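Hypothetical protein YfiH (Bacillus licheniformis, PDB 6DZD) probably catalyses the phosphorolysis of adenosine and inosine to ribose 1-phosphate and free base, as a zinc-binding member of the YfiH/LACC1 family. Local coordinates at residues Ser246-Ser251 / Ser255-His260; Gly52-Asp57 / Ala126-Asp131; Pro12-Ile17 / Met271-Leu276; Lys153-Gly158 / Leu223-Val228. One frame throughout, in Å; residues are numbered along the deposited sequence.

Overall arrangement
Contacts 2 and 3 share one mixed six-stranded sheet, in which strands 124-129 and 270-276 are neighbours joined between Leu127 and Ser272; their centres lie about 15 Å apart. Contact 3 joins strand 14-17, near the N-terminus, to strand 270-276, the last, so the other three fall within the loop it closes, in the order contact 2, contact 4, contact 1. Contact 1, in the loop between strands 243-245 and 270-276, is the hub: it touches contact 2 through Asp131, contact 3 through Leu15 and contact 4 through Lys226. The zinc-binding loop is thereby tied to the sheet side and to helix 225-236. Contacts 3 and 4, on opposite sides of the chain's centre, stand about 22 Å apart between centres.

Contact 1: Ser246-Ser251 / Ser255-His260; sequences SSLCTS and SLFFSH. With ZN (zinc ion), chain C.
Two irregular loop segments fold back on each other here, with the backbones nearest at Ser251 and Ser259 (CA to CA 5.1 Å) and almost as close at Thr250 and Phe257. The aromatic ring is the main apolar piece. Leu248 comes at its edge, in the ring plane, with CD1 4.0 Å from Phe257 CE2, while CA and the methyl CG2 of Thr250 pack near Phe257 CD2, the two side chains crossing at about a right angle. Over one face of the ring lies CB of its own neighbour Leu256, 3.8 Å above the plane. Between these residues Cys249 turns the other way: its SG, anti to the backbone N (chi1 177°), binds the zinc ion at 2.3 Å, in a four-cysteine site completed by Cys189, Cys190 and Cys252. Were Phe257 an alanine, a gap would probably open beside Leu248 CD1 and the Thr250 methyl, which would lose their aromatic partner. Small serines suit the end where the backbones are nearest. Ser259 OG hydrogen-bonds to OD1 of the buried Asp131; Thr250 OG1 points to the same oxygen, though the modelled distance is too short to be trusted. Upstream, Ser246 OG accepts from Leu248 N at 3.3 Å, forming an ST turn.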
loop_
_atom_site.group_PDB
_atom_site.type_symbol
_atom_site.label_atom_id
_atom_site.label_comp_id
_atom_site.label_asym_id
_atom_site.label_seq_id
_atom_site.Cartn_x
_atom_site.Cartn_y
_atom_site.Cartn_z
ATOM N N SER A 246 7.260 -5.186 7.104
ATOM C CA SER A 246 7.538 -4.137 8.071
ATOM C C SER A 246 6.785 -4.408 9.368
ATOM O O SER A 246 5.606 -4.768 9.348
ATOM C CB SER A 246 7.128 -2.783 7.494
ATOM O OG SER A 246 7.145 -1.766 8.477
ATOM N N SER A 247 7.465 -4.251 10.498
ATOM C CA SER A 247 6.818 -4.487 11.781
ATOM C C SER A 247 6.030 -3.280 12.281
ATOM O O SER A 247 5.290 -3.411 13.267
ATOM C CB SER A 247 7.866 -4.881 12.811
ATOM O OG SER A 247 8.844 -3.864 12.879
ATOM N N LEU A 248 6.092 -2.151 11.573
ATOM C CA LEU A 248 5.486 -0.919 12.056
ATOM C C LEU A 248 3.963 -1.002 12.004
ATOM O O LEU A 248 3.377 -1.418 11.003
ATOM C CB LEU A 248 5.985 0.279 11.240
ATOM C CG LEU A 248 7.478 0.632 11.405
ATOM C CD1 LEU A 248 7.869 1.767 10.471
ATOM C CD2 LEU A 248 7.865 0.973 12.838
ATOM N N CYS A 249 3.328 -0.637 13.108
ATOM C CA CYS A 249 1.879 -0.559 13.219
ATOM C C CYS A 249 1.445 0.898 13.086
ATOM O O CYS A 249 1.928 1.769 13.817
ATOM C CB CYS A 249 1.422 -1.150 14.552
ATOM S SG CYS A 249 -0.335 -1.034 14.863
ATOM N N THR A 250 0.553 1.169 12.140
ATOM C CA THR A 250 0.147 2.554 11.922
ATOM C C THR A 250 -0.629 3.106 13.119
ATOM O O THR A 250 -0.550 4.309 13.411
ATOM C CB THR A 250 -0.655 2.676 10.616
ATOM O OG1 THR A 250 -1.792 1.806 10.635
ATOM C CG2 THR A 250 0.216 2.329 9.431
ATOM N N SER A 251 -1.384 2.251 13.816
ATOM C CA SER A 251 -2.068 2.682 15.031
ATOM C C SER A 251 -1.080 2.996 16.156
ATOM O O SER A 251 -1.207 4.021 16.840
ATOM C CB SER A 251 -3.064 1.607 15.472
ATOM O OG SER A 251 -3.713 1.965 16.674
ATOM N N SER A 255 3.741 9.128 16.372
ATOM C CA SER A 255 4.504 10.232 15.812
ATOM C C SER A 255 4.822 10.039 14.336
ATOM O O SER A 255 5.391 10.947 13.729
ATOM C CB SER A 255 5.789 10.488 16.624
ATOM O OG SER A 255 6.354 9.298 17.155
ATOM N N LEU A 256 4.451 8.906 13.737
ATOM C CA LEU A 256 4.833 8.584 12.363
ATOM C C LEU A 256 3.670 8.520 11.381
ATOM O O LEU A 256 3.834 8.915 10.229
ATOM C CB LEU A 256 5.592 7.243 12.310
ATOM C CG LEU A 256 7.003 7.216 12.885
ATOM C CD1 LEU A 256 7.606 5.819 12.704
ATOM C CD2 LEU A 256 7.854 8.290 12.252
ATOM N N PHE A 257 2.520 7.969 11.757
ATOM C CA PHE A 257 1.509 7.625 10.766
ATOM C C PHE A 257 0.125 8.151 11.140
ATOM O O PHE A 257 -0.187 8.363 12.315
ATOM C CB PHE A 257 1.463 6.104 10.570
ATOM C CG PHE A 257 2.773 5.523 10.120
ATOM C CD1 PHE A 257 3.433 6.049 9.024
ATOM C CD2 PHE A 257 3.353 4.470 10.807
ATOM C CE1 PHE A 257 4.645 5.526 8.612
ATOM C CE2 PHE A 257 4.554 3.946 10.399
ATOM C CZ PHE A 257 5.203 4.472 9.298
ATOM N N PHE A 258 -0.701 8.383 10.117
ATOM C CA PHE A 258 -2.137 8.479 10.337
ATOM C C PHE A 258 -2.685 7.083 10.587
ATOM O O PHE A 258 -2.203 6.090 10.022
ATOM C CB PHE A 258 -2.870 9.070 9.123
ATOM C CG PHE A 258 -2.369 10.423 8.666
ATOM C CD1 PHE A 258 -2.634 11.572 9.411
ATOM C CD2 PHE A 258 -1.652 10.550 7.470
ATOM C CE1 PHE A 258 -2.189 12.820 8.976
ATOM C CE2 PHE A 258 -1.199 11.791 7.036
ATOM C CZ PHE A 258 -1.477 12.930 7.786
ATOM N N SER A 259 -3.740 7.001 11.390
ATOM C CA SER A 259 -4.396 5.712 11.591
ATOM C C SER A 259 -5.899 5.907 11.630
ATOM O O SER A 259 -6.407 6.648 12.479
ATOM C CB SER A 259 -3.927 5.032 12.871
ATOM O OG SER A 259 -4.753 3.912 13.108
ATOM N N HIS A 260 -6.601 5.203 10.734
ATOM C CA HIS A 260 -8.052 5.312 10.679
ATOM C C HIS A 260 -8.683 4.864 11.991
ATOM O O HIS A 260 -9.635 5.493 12.476
ATOM C CB HIS A 260 -8.601 4.494 9.511
ATOM C CG HIS A 260 -10.053 4.745 9.240
ATOM N ND1 HIS A 260 -11.036 3.821 9.529
ATOM C CD2 HIS A 260 -10.691 5.826 8.732
ATOM C CE1 HIS A 260 -12.216 4.316 9.204
ATOM N NE2 HIS A 260 -12.035 5.535 8.723
HETATM ZN ZN ZN C . -0.598 -1.567 17.058
#

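Contact 2: Gly52-Asp57 / Ala126-Asp131; sequences GLHVQD and ALCFAD
This is a small, buried van der Waals contact in which Gly52 and His54, from the loop between strand 30-35 and helix 59-72, lie against Cys128 of strand 124-129. That strand belongs to a mixed six-stranded sheet, between strands 270-276 and 80-82, and Cys128 directs its side chain at the loop. A cysteine is compact enough for the place, and its sulfur is at home among apolar atoms. The imidazole of His54 approaches by its edge: CE1 lies 4.0 Å from Cys128 CB, close to the ring plane. The sulfur is likewise at the edge, 5.5 Å from the centroid of the His54 ring and 77° off its normal. The ring is brought inward by chi1 of 61°, which puts CG between the backbone N and the carbonyl carbon. One ring face is covered by Val55 CG1, 4.0 Å above its centre, and the ring also meets that of Tyr106 with the planes about 20° apart. Gly52, with no side chain, is consistent with the nearness of the His54 ring. The backbone of Cys128 is held too, its N donating to Gln85 OE1. Beside the ring, Cys128 SG rests 4.2 Å from Gly52 CA.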
loop_
_atom_site.group_PDB
_atom_site.type_symbol
_atom_site.label_atom_id
_atom_site.label_comp_id
_atom_site.label_asym_id
_atom_site.label_seq_id
_atom_site.Cartn_x
_atom_site.Cartn_y
_atom_site.Cartn_z
ATOM N N GLY A 52 -4.173 12.368 0.673
ATOM C CA GLY A 52 -5.437 11.955 0.100
ATOM C C GLY A 52 -6.265 13.159 -0.307
ATOM O O GLY A 52 -6.423 14.114 0.465
ATOM N N LEU A 53 -6.776 13.110 -1.537
ATOM C CA LEU A 53 -7.711 14.105 -2.025
ATOM C C LEU A 53 -9.151 13.707 -1.742
ATOM O O LEU A 53 -10.070 14.449 -2.087
ATOM C CB LEU A 53 -7.523 14.330 -3.532
ATOM C CG LEU A 53 -6.301 15.104 -4.043
ATOM C CD1 LEU A 53 -6.184 15.035 -5.580
ATOM C CD2 LEU A 53 -6.341 16.553 -3.551
ATOM N N HIS A 54 -9.372 12.571 -1.098
ATOM C CA HIS A 54 -10.711 12.039 -0.900
ATOM C C HIS A 54 -11.134 12.039 0.569
ATOM O O HIS A 54 -12.045 11.295 0.945
ATOM C CB HIS A 54 -10.786 10.628 -1.485
ATOM C CG HIS A 54 -9.836 9.671 -0.838
ATOM N ND1 HIS A 54 -8.467 9.831 -0.893
ATOM C CD2 HIS A 54 -10.056 8.557 -0.098
ATOM C CE1 HIS A 54 -7.885 8.849 -0.225
ATOM N NE2 HIS A 54 -8.825 8.063 0.267
ATOM N N VAL A 55 -10.467 12.813 1.420
ATOM C CA VAL A 55 -10.785 12.816 2.841
ATOM C C VAL A 55 -11.216 14.207 3.322
ATOM O O VAL A 55 -11.118 14.516 4.507
ATOM C CB VAL A 55 -9.612 12.269 3.672
ATOM C CG1 VAL A 55 -9.290 10.834 3.270
ATOM C CG2 VAL A 55 -8.394 13.163 3.520
ATOM N N GLN A 56 -11.693 15.048 2.404
ATOM C CA GLN A 56 -12.218 16.380 2.721
ATOM C C GLN A 56 -11.200 17.254 3.461
ATOM O O GLN A 56 -11.561 18.072 4.309
ATOM C CB GLN A 56 -13.507 16.257 3.537
ATOM C CG GLN A 56 -14.476 15.214 3.016
ATOM C CD GLN A 56 -15.655 15.024 3.968
ATOM O OE1 GLN A 56 -15.536 14.363 5.011
ATOM N NE2 GLN A 56 -16.797 15.635 3.630
ATOM N N ASP A 57 -9.923 17.109 3.107
ATOM C CA ASP A 57 -8.892 18.070 3.467
ATOM C C ASP A 57 -8.889 19.227 2.464
ATOM O O ASP A 57 -9.530 19.176 1.411
ATOM C CB ASP A 57 -7.525 17.388 3.520
ATOM C CG ASP A 57 -6.431 18.266 4.158
ATOM O OD1 ASP A 57 -6.720 19.415 4.572
ATOM O OD2 ASP A 57 -5.273 17.794 4.258
ATOM N N ALA A 126 0.962 5.321 -7.203
ATOM C CA ALA A 126 0.708 5.832 -5.852
ATOM C C ALA A 126 -0.621 5.357 -5.261
ATOM O O ALA A 126 -1.680 5.557 -5.871
ATOM C CB ALA A 126 0.761 7.368 -5.858
ATOM N N LEU A 127 -0.561 4.785 -4.041
ATOM C CA LEU A 127 -1.746 4.371 -3.286
ATOM C C LEU A 127 -1.767 4.974 -1.873
ATOM O O LEU A 127 -0.728 5.147 -1.228
ATOM C CB LEU A 127 -1.865 2.823 -3.211
ATOM C CG LEU A 127 -2.093 2.185 -4.597
ATOM C CD1 LEU A 127 -1.858 0.665 -4.601
ATOM C CD2 LEU A 127 -3.458 2.557 -5.205
ATOM N N CYS A 128 -2.964 5.324 -1.416
ATOM C CA CYS A 128 -3.164 6.026 -0.154
ATOM C C CYS A 128 -3.498 5.054 0.974
ATOM O O CYS A 128 -4.143 4.020 0.756
ATOM C CB CYS A 128 -4.250 7.087 -0.285
ATOM S SG CYS A 128 -3.655 8.433 -1.315
ATOM N N PHE A 129 -2.970 5.352 2.167
ATOM C CA PHE A 129 -3.019 4.430 3.284
ATOM C C PHE A 129 -3.155 5.172 4.594
ATOM O O PHE A 129 -2.671 6.298 4.730
ATOM C CB PHE A 129 -1.773 3.564 3.323
ATOM C CG PHE A 129 -1.697 2.584 2.198
ATOM C CD1 PHE A 129 -2.277 1.337 2.319
ATOM C CD2 PHE A 129 -1.058 2.910 1.020
ATOM C CE1 PHE A 129 -2.201 0.435 1.287
ATOM C CE2 PHE A 129 -0.982 2.013 -0.004
ATOM C CZ PHE A 129 -1.550 0.775 0.125
ATOM N N ALA A 130 -3.875 4.559 5.533
ATOM C CA ALA A 130 -3.917 5.061 6.894
ATOM C C ALA A 130 -4.347 3.945 7.838
ATOM O O ALA A 130 -5.131 4.212 8.752
ATOM C CB ALA A 130 -4.860 6.259 7.002
ATOM N N ASP A 131 -3.860 2.716 7.594
ATOM C CA ASP A 131 -4.085 1.492 8.371
ATOM C C ASP A 131 -4.094 0.235 7.490
ATOM O O ASP A 131 -3.575 -0.808 7.900
ATOM C CB ASP A 131 -5.387 1.518 9.165
ATOM C CG ASP A 131 -5.210 2.094 10.552
ATOM O OD1 ASP A 131 -4.048 2.231 10.994
ATOM O OD2 ASP A 131 -6.230 2.432 11.191
#

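Contact 3: Pro12-Ile17 / Met271-Leu276; sequences PSMLLI and MSFIGL
Phe273 bridges two strands of the mixed sheet that are not direct neighbours, reaching Met14 and Leu16 across the intervening strand 30-35. The axes of the short segments approach to 9.4 Å, about two strand spacings, and their directions differ by 41°. Met271, first along the strand, turns its side chain to Val69 of helix 59-72, which packs on this side of the sheet. Ser272 faces the other way, toward Ile147 of strand 144-150 in the second sheet. Phe273 follows and makes the contact. With chi1 at 55° the ring is swung over its own backbone, and CZ reaches both partners. Met14 CE lies 3.5 Å from Phe273 CZ and leans on the CE2 side; the methionine, bent at chi2 and chi3, runs across the phenylalanine side chain at about a right angle, its CE meeting the ring obliquely. Leu16 CD2 approaches the edge in the ring plane, 3.9 Å from Phe273 CZ and on the CE1 side. With an alanine in place of Phe273, the methyl ends of Met14 and Leu16 would probably lose their common partner. Ile274 and Leu276 again pack on Val145 of the second sheet. The contact is wholly apolar between side chains, so its hold should rest on hydrophobic burial and shape, with the flexible methionine fitted to the rigid ring.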
loop_
_atom_site.group_PDB
_atom_site.type_symbol
_atom_site.label_atom_id
_atom_site.label_comp_id
_atom_site.label_asym_id
_atom_site.label_seq_id
_atom_site.Cartn_x
_atom_site.Cartn_y
_atom_site.Cartn_z
ATOM N N PRO A 12 11.937 14.339 7.482
ATOM C CA PRO A 12 10.732 13.811 8.134
ATOM C C PRO A 12 9.804 12.969 7.252
ATOM O O PRO A 12 9.137 12.057 7.727
ATOM C CB PRO A 12 9.996 15.081 8.562
ATOM C CG PRO A 12 10.324 16.049 7.494
ATOM C CD PRO A 12 11.766 15.761 7.128
ATOM N N SER A 13 9.750 13.288 5.969
ATOM C CA SER A 13 8.602 12.865 5.189
ATOM C C SER A 13 8.696 11.464 4.597
ATOM O O SER A 13 7.652 10.888 4.293
ATOM C CB SER A 13 8.345 13.896 4.078
ATOM O OG SER A 13 7.926 15.154 4.626
ATOM N N MET A 14 9.881 10.875 4.428
ATOM C CA MET A 14 10.009 9.710 3.555
ATOM C C MET A 14 10.553 8.483 4.268
ATOM O O MET A 14 11.536 8.561 5.009
ATOM C CB MET A 14 10.938 9.997 2.379
ATOM C CG MET A 14 10.708 11.317 1.669
ATOM S SD MET A 14 9.235 11.166 0.657
ATOM C CE MET A 14 9.894 10.096 -0.623
ATOM N N LEU A 15 9.935 7.340 3.988
ATOM C CA LEU A 15 10.514 6.032 4.270
ATOM C C LEU A 15 10.826 5.363 2.939
ATOM O O LEU A 15 9.930 5.211 2.105
ATOM C CB LEU A 15 9.556 5.170 5.090
ATOM C CG LEU A 15 9.472 5.505 6.572
ATOM C CD1 LEU A 15 8.180 4.971 7.149
ATOM C CD2 LEU A 15 10.674 4.916 7.270
ATOM N N LEU A 16 12.072 4.928 2.752
ATOM C CA LEU A 16 12.539 4.432 1.461
ATOM C C LEU A 16 12.998 2.988 1.547
ATOM O O LEU A 16 13.782 2.638 2.433
ATOM C CB LEU A 16 13.695 5.291 0.937
ATOM C CG LEU A 16 13.305 6.706 0.506
ATOM C CD1 LEU A 16 14.516 7.528 0.138
ATOM C CD2 LEU A 16 12.294 6.647 -0.668
ATOM N N ILE A 17 12.547 2.167 0.599
ATOM C CA ILE A 17 12.996 0.780 0.495
ATOM C C ILE A 17 14.403 0.750 -0.107
ATOM O O ILE A 17 14.584 0.901 -1.321
ATOM C CB ILE A 17 12.011 -0.061 -0.322
ATOM C CG1 ILE A 17 10.688 -0.136 0.441
ATOM C CG2 ILE A 17 12.556 -1.457 -0.525
ATOM C CD1 ILE A 17 9.452 -0.418 -0.404
ATOM N N MET A 271 1.031 7.711 1.669
ATOM C CA MET A 271 0.959 7.054 0.372
ATOM C C MET A 271 2.173 6.157 0.156
ATOM O O MET A 271 3.273 6.446 0.642
ATOM C CB MET A 271 0.821 8.065 -0.778
ATOM C CG MET A 271 2.032 8.892 -1.006
ATOM S SD MET A 271 1.751 10.047 -2.324
ATOM C CE MET A 271 3.406 10.575 -2.750
ATOM N N SER A 272 1.947 5.026 -0.506
ATOM C CA SER A 272 3.036 4.232 -1.043
ATOM C C SER A 272 3.258 4.626 -2.502
ATOM O O SER A 272 2.329 5.039 -3.203
ATOM C CB SER A 272 2.750 2.734 -0.907
ATOM O OG SER A 272 1.762 2.286 -1.804
ATOM N N PHE A 273 4.505 4.517 -2.949
ATOM C CA PHE A 273 4.878 4.909 -4.299
ATOM C C PHE A 273 5.970 3.983 -4.803
ATOM O O PHE A 273 6.813 3.516 -4.032
ATOM C CB PHE A 273 5.364 6.362 -4.348
ATOM C CG PHE A 273 6.476 6.631 -3.407
ATOM C CD1 PHE A 273 7.788 6.393 -3.782
ATOM C CD2 PHE A 273 6.213 7.059 -2.130
ATOM C CE1 PHE A 273 8.806 6.607 -2.910
ATOM C CE2 PHE A 273 7.227 7.278 -1.236
ATOM C CZ PHE A 273 8.527 7.064 -1.623
ATOM N N ILE A 274 5.961 3.729 -6.105
ATOM C CA ILE A 274 7.011 2.939 -6.731
ATOM C C ILE A 274 7.104 3.348 -8.194
ATOM O O ILE A 274 6.119 3.781 -8.800
ATOM C CB ILE A 274 6.762 1.418 -6.568
ATOM C CG1 ILE A 274 8.051 0.633 -6.816
ATOM C CG2 ILE A 274 5.626 0.940 -7.494
ATOM C CD1 ILE A 274 7.935 -0.851 -6.585
ATOM N N GLY A 275 8.312 3.266 -8.743
ATOM C CA GLY A 275 8.531 3.595 -10.136
ATOM C C GLY A 275 9.944 3.261 -10.553
ATOM O O GLY A 275 10.846 3.124 -9.718
ATOM N N LEU A 276 10.124 3.138 -11.864
ATOM C CA LEU A 276 11.416 2.885 -12.486
ATOM C C LEU A 276 11.886 4.169 -13.157
ATOM O O LEU A 276 11.069 4.912 -13.711
ATOM C CB LEU A 276 11.317 1.758 -13.517
ATOM C CG LEU A 276 10.847 0.396 -12.988
ATOM C CD1 LEU A 276 9.788 -0.217 -13.906
ATOM C CD2 LEU A 276 12.020 -0.551 -12.834
#

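Contact 4: Lys153-Gly158 / Leu223-Val228; sequences KGTALG and LELKEV
The last turn of helix 152-157 meets the first turn of helix 225-236 here, with Thr155 carrying the first segment's side of the contact. Thr155 points toward the second helix, and its two branches have different tasks. The methyl CG2, anti to the backbone N, meets Val228 CG1 at 3.6 Å, with Val228 CB also close. The hydroxyl lies beside the backbone N (chi1 -62°) and hydrogen-bonds to the carbonyl of Gly151, one turn back; Asn229 ND2 donates to the same OG1. Leu225 CD2 comes to 4.1 Å from Thr155 OG1. Threonine suits this buried spot, since its polar atom is satisfied while its methyl joins the apolar layer, which Ile201 of helix 195-201 extends. Glu224 is at the N-cap position of the second helix. Its carbonyl O accepts from Glu227 N at 3.1 Å, and its carboxylate OE1 is hydrogen-bonded to Ser188 OG. Lys226, pointing away from Thr155, sends NZ to the carbonyls of Ser246 and Leu248 in the zinc-binding loop. Gly158 is the first residue to leave helical phi/psi; its N bonds to Thr155 O at 2.9 Å, and its phi of 73° favours glycine. This is a Schellman motif, and the same glycine is N-cap of helix 159-169.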
loop_
_atom_site.group_PDB
_atom_site.type_symbol
_atom_site.label_atom_id
_atom_site.label_comp_id
_atom_site.label_asym_id
_atom_site.label_seq_id
_atom_site.Cartn_x
_atom_site.Cartn_y
_atom_site.Cartn_z
ATOM N N LYS A 153 -11.161 -6.124 3.166
ATOM C CA LYS A 153 -11.893 -6.527 1.967
ATOM C C LYS A 153 -10.939 -6.987 0.872
ATOM O O LYS A 153 -11.041 -8.115 0.363
ATOM C CB LYS A 153 -12.745 -5.373 1.447
ATOM C CG LYS A 153 -14.026 -5.200 2.179
ATOM C CD LYS A 153 -14.629 -3.814 1.954
ATOM C CE LYS A 153 -16.021 -3.715 2.624
ATOM N NZ LYS A 153 -16.838 -2.523 2.185
ATOM N N GLY A 154 -9.988 -6.123 0.506
ATOM C CA GLY A 154 -9.022 -6.500 -0.512
ATOM C C GLY A 154 -8.221 -7.708 -0.107
ATOM O O GLY A 154 -7.763 -8.465 -0.958
ATOM N N THR A 155 -8.051 -7.910 1.195
ATOM C CA THR A 155 -7.339 -9.091 1.653
ATOM C C THR A 155 -8.185 -10.333 1.428
ATOM O O THR A 155 -7.724 -11.307 0.821
ATOM C CB THR A 155 -6.931 -8.916 3.114
ATOM O OG1 THR A 155 -6.049 -7.785 3.194
ATOM C CG2 THR A 155 -6.198 -10.166 3.633
ATOM N N ALA A 156 -9.449 -10.287 1.849
ATOM C CA ALA A 156 -10.344 -11.407 1.588
ATOM C C ALA A 156 -10.493 -11.669 0.089
ATOM O O ALA A 156 -10.668 -12.814 -0.321
ATOM C CB ALA A 156 -11.705 -11.135 2.238
ATOM N N LEU A 157 -10.393 -10.634 -0.748
ATOM C CA LEU A 157 -10.478 -10.842 -2.187
ATOM C C LEU A 157 -9.204 -11.427 -2.766
ATOM O O LEU A 157 -9.239 -11.960 -3.883
ATOM C CB LEU A 157 -10.787 -9.531 -2.906
ATOM C CG LEU A 157 -12.244 -9.068 -2.814
ATOM C CD1 LEU A 157 -12.386 -7.592 -3.223
ATOM C CD2 LEU A 157 -13.176 -9.955 -3.625
ATOM N N GLY A 158 -8.095 -11.355 -2.033
ATOM C CA GLY A 158 -6.823 -11.838 -2.535
ATOM C C GLY A 158 -6.228 -10.935 -3.594
ATOM O O GLY A 158 -5.608 -11.429 -4.547
ATOM N N LEU A 223 -6.914 -9.885 14.367
ATOM C CA LEU A 223 -6.587 -10.237 12.988
ATOM C C LEU A 223 -5.330 -9.504 12.539
ATOM O O LEU A 223 -5.243 -8.283 12.687
ATOM C CB LEU A 223 -7.764 -9.905 12.060
ATOM C CG LEU A 223 -7.572 -10.061 10.549
ATOM C CD1 LEU A 223 -7.112 -11.470 10.233
ATOM C CD2 LEU A 223 -8.858 -9.705 9.824
ATOM N N GLU A 224 -4.362 -10.249 11.997
ATOM C CA GLU A 224 -3.112 -9.693 11.467
ATOM C C GLU A 224 -3.178 -9.656 9.935
ATOM O O GLU A 224 -2.878 -10.647 9.261
ATOM C CB GLU A 224 -1.931 -10.520 11.957
ATOM C CG GLU A 224 -0.582 -10.054 11.451
ATOM C CD GLU A 224 -0.085 -8.837 12.206
ATOM O OE1 GLU A 224 -0.327 -8.729 13.428
ATOM O OE2 GLU A 224 0.565 -7.988 11.570
ATOM N N LEU A 225 -3.550 -8.501 9.379
ATOM C CA LEU A 225 -3.803 -8.428 7.941
ATOM C C LEU A 225 -2.530 -8.576 7.112
ATOM O O LEU A 225 -2.596 -9.012 5.956
ATOM C CB LEU A 225 -4.491 -7.108 7.611
ATOM C CG LEU A 225 -5.950 -7.051 8.025
ATOM C CD1 LEU A 225 -6.477 -5.664 7.800
ATOM C CD2 LEU A 225 -6.754 -8.125 7.262
ATOM N N LYS A 226 -1.372 -8.204 7.673
ATOM C CA LYS A 226 -0.108 -8.392 6.966
ATOM C C LYS A 226 0.189 -9.873 6.760
ATOM O O LYS A 226 0.773 -10.264 5.746
ATOM C CB LYS A 226 1.037 -7.751 7.752
ATOM C CG LYS A 226 0.989 -6.244 7.951
ATOM C CD LYS A 226 2.206 -5.812 8.761
ATOM C CE LYS A 226 2.045 -4.433 9.329
ATOM N NZ LYS A 226 3.059 -4.158 10.389
ATOM N N GLU A 227 -0.187 -10.706 7.728
ATOM C CA GLU A 227 0.187 -12.112 7.668
ATOM C C GLU A 227 -0.656 -12.865 6.652
ATOM O O GLU A 227 -0.153 -13.760 5.966
ATOM C CB GLU A 227 0.073 -12.740 9.059
ATOM C CG GLU A 227 0.494 -14.196 9.141
ATOM C CD GLU A 227 1.964 -14.440 8.785
ATOM O OE1 GLU A 227 2.754 -13.463 8.646
ATOM O OE2 GLU A 227 2.318 -15.637 8.651
ATOM N N VAL A 228 -1.941 -12.534 6.559
ATOM C CA VAL A 228 -2.768 -13.148 5.536
ATOM C C VAL A 228 -2.236 -12.790 4.164
ATOM O O VAL A 228 -2.207 -13.626 3.255
ATOM C CB VAL A 228 -4.233 -12.717 5.691
ATOM C CG1 VAL A 228 -5.094 -13.451 4.684
ATOM C CG2 VAL A 228 -4.709 -12.953 7.109
#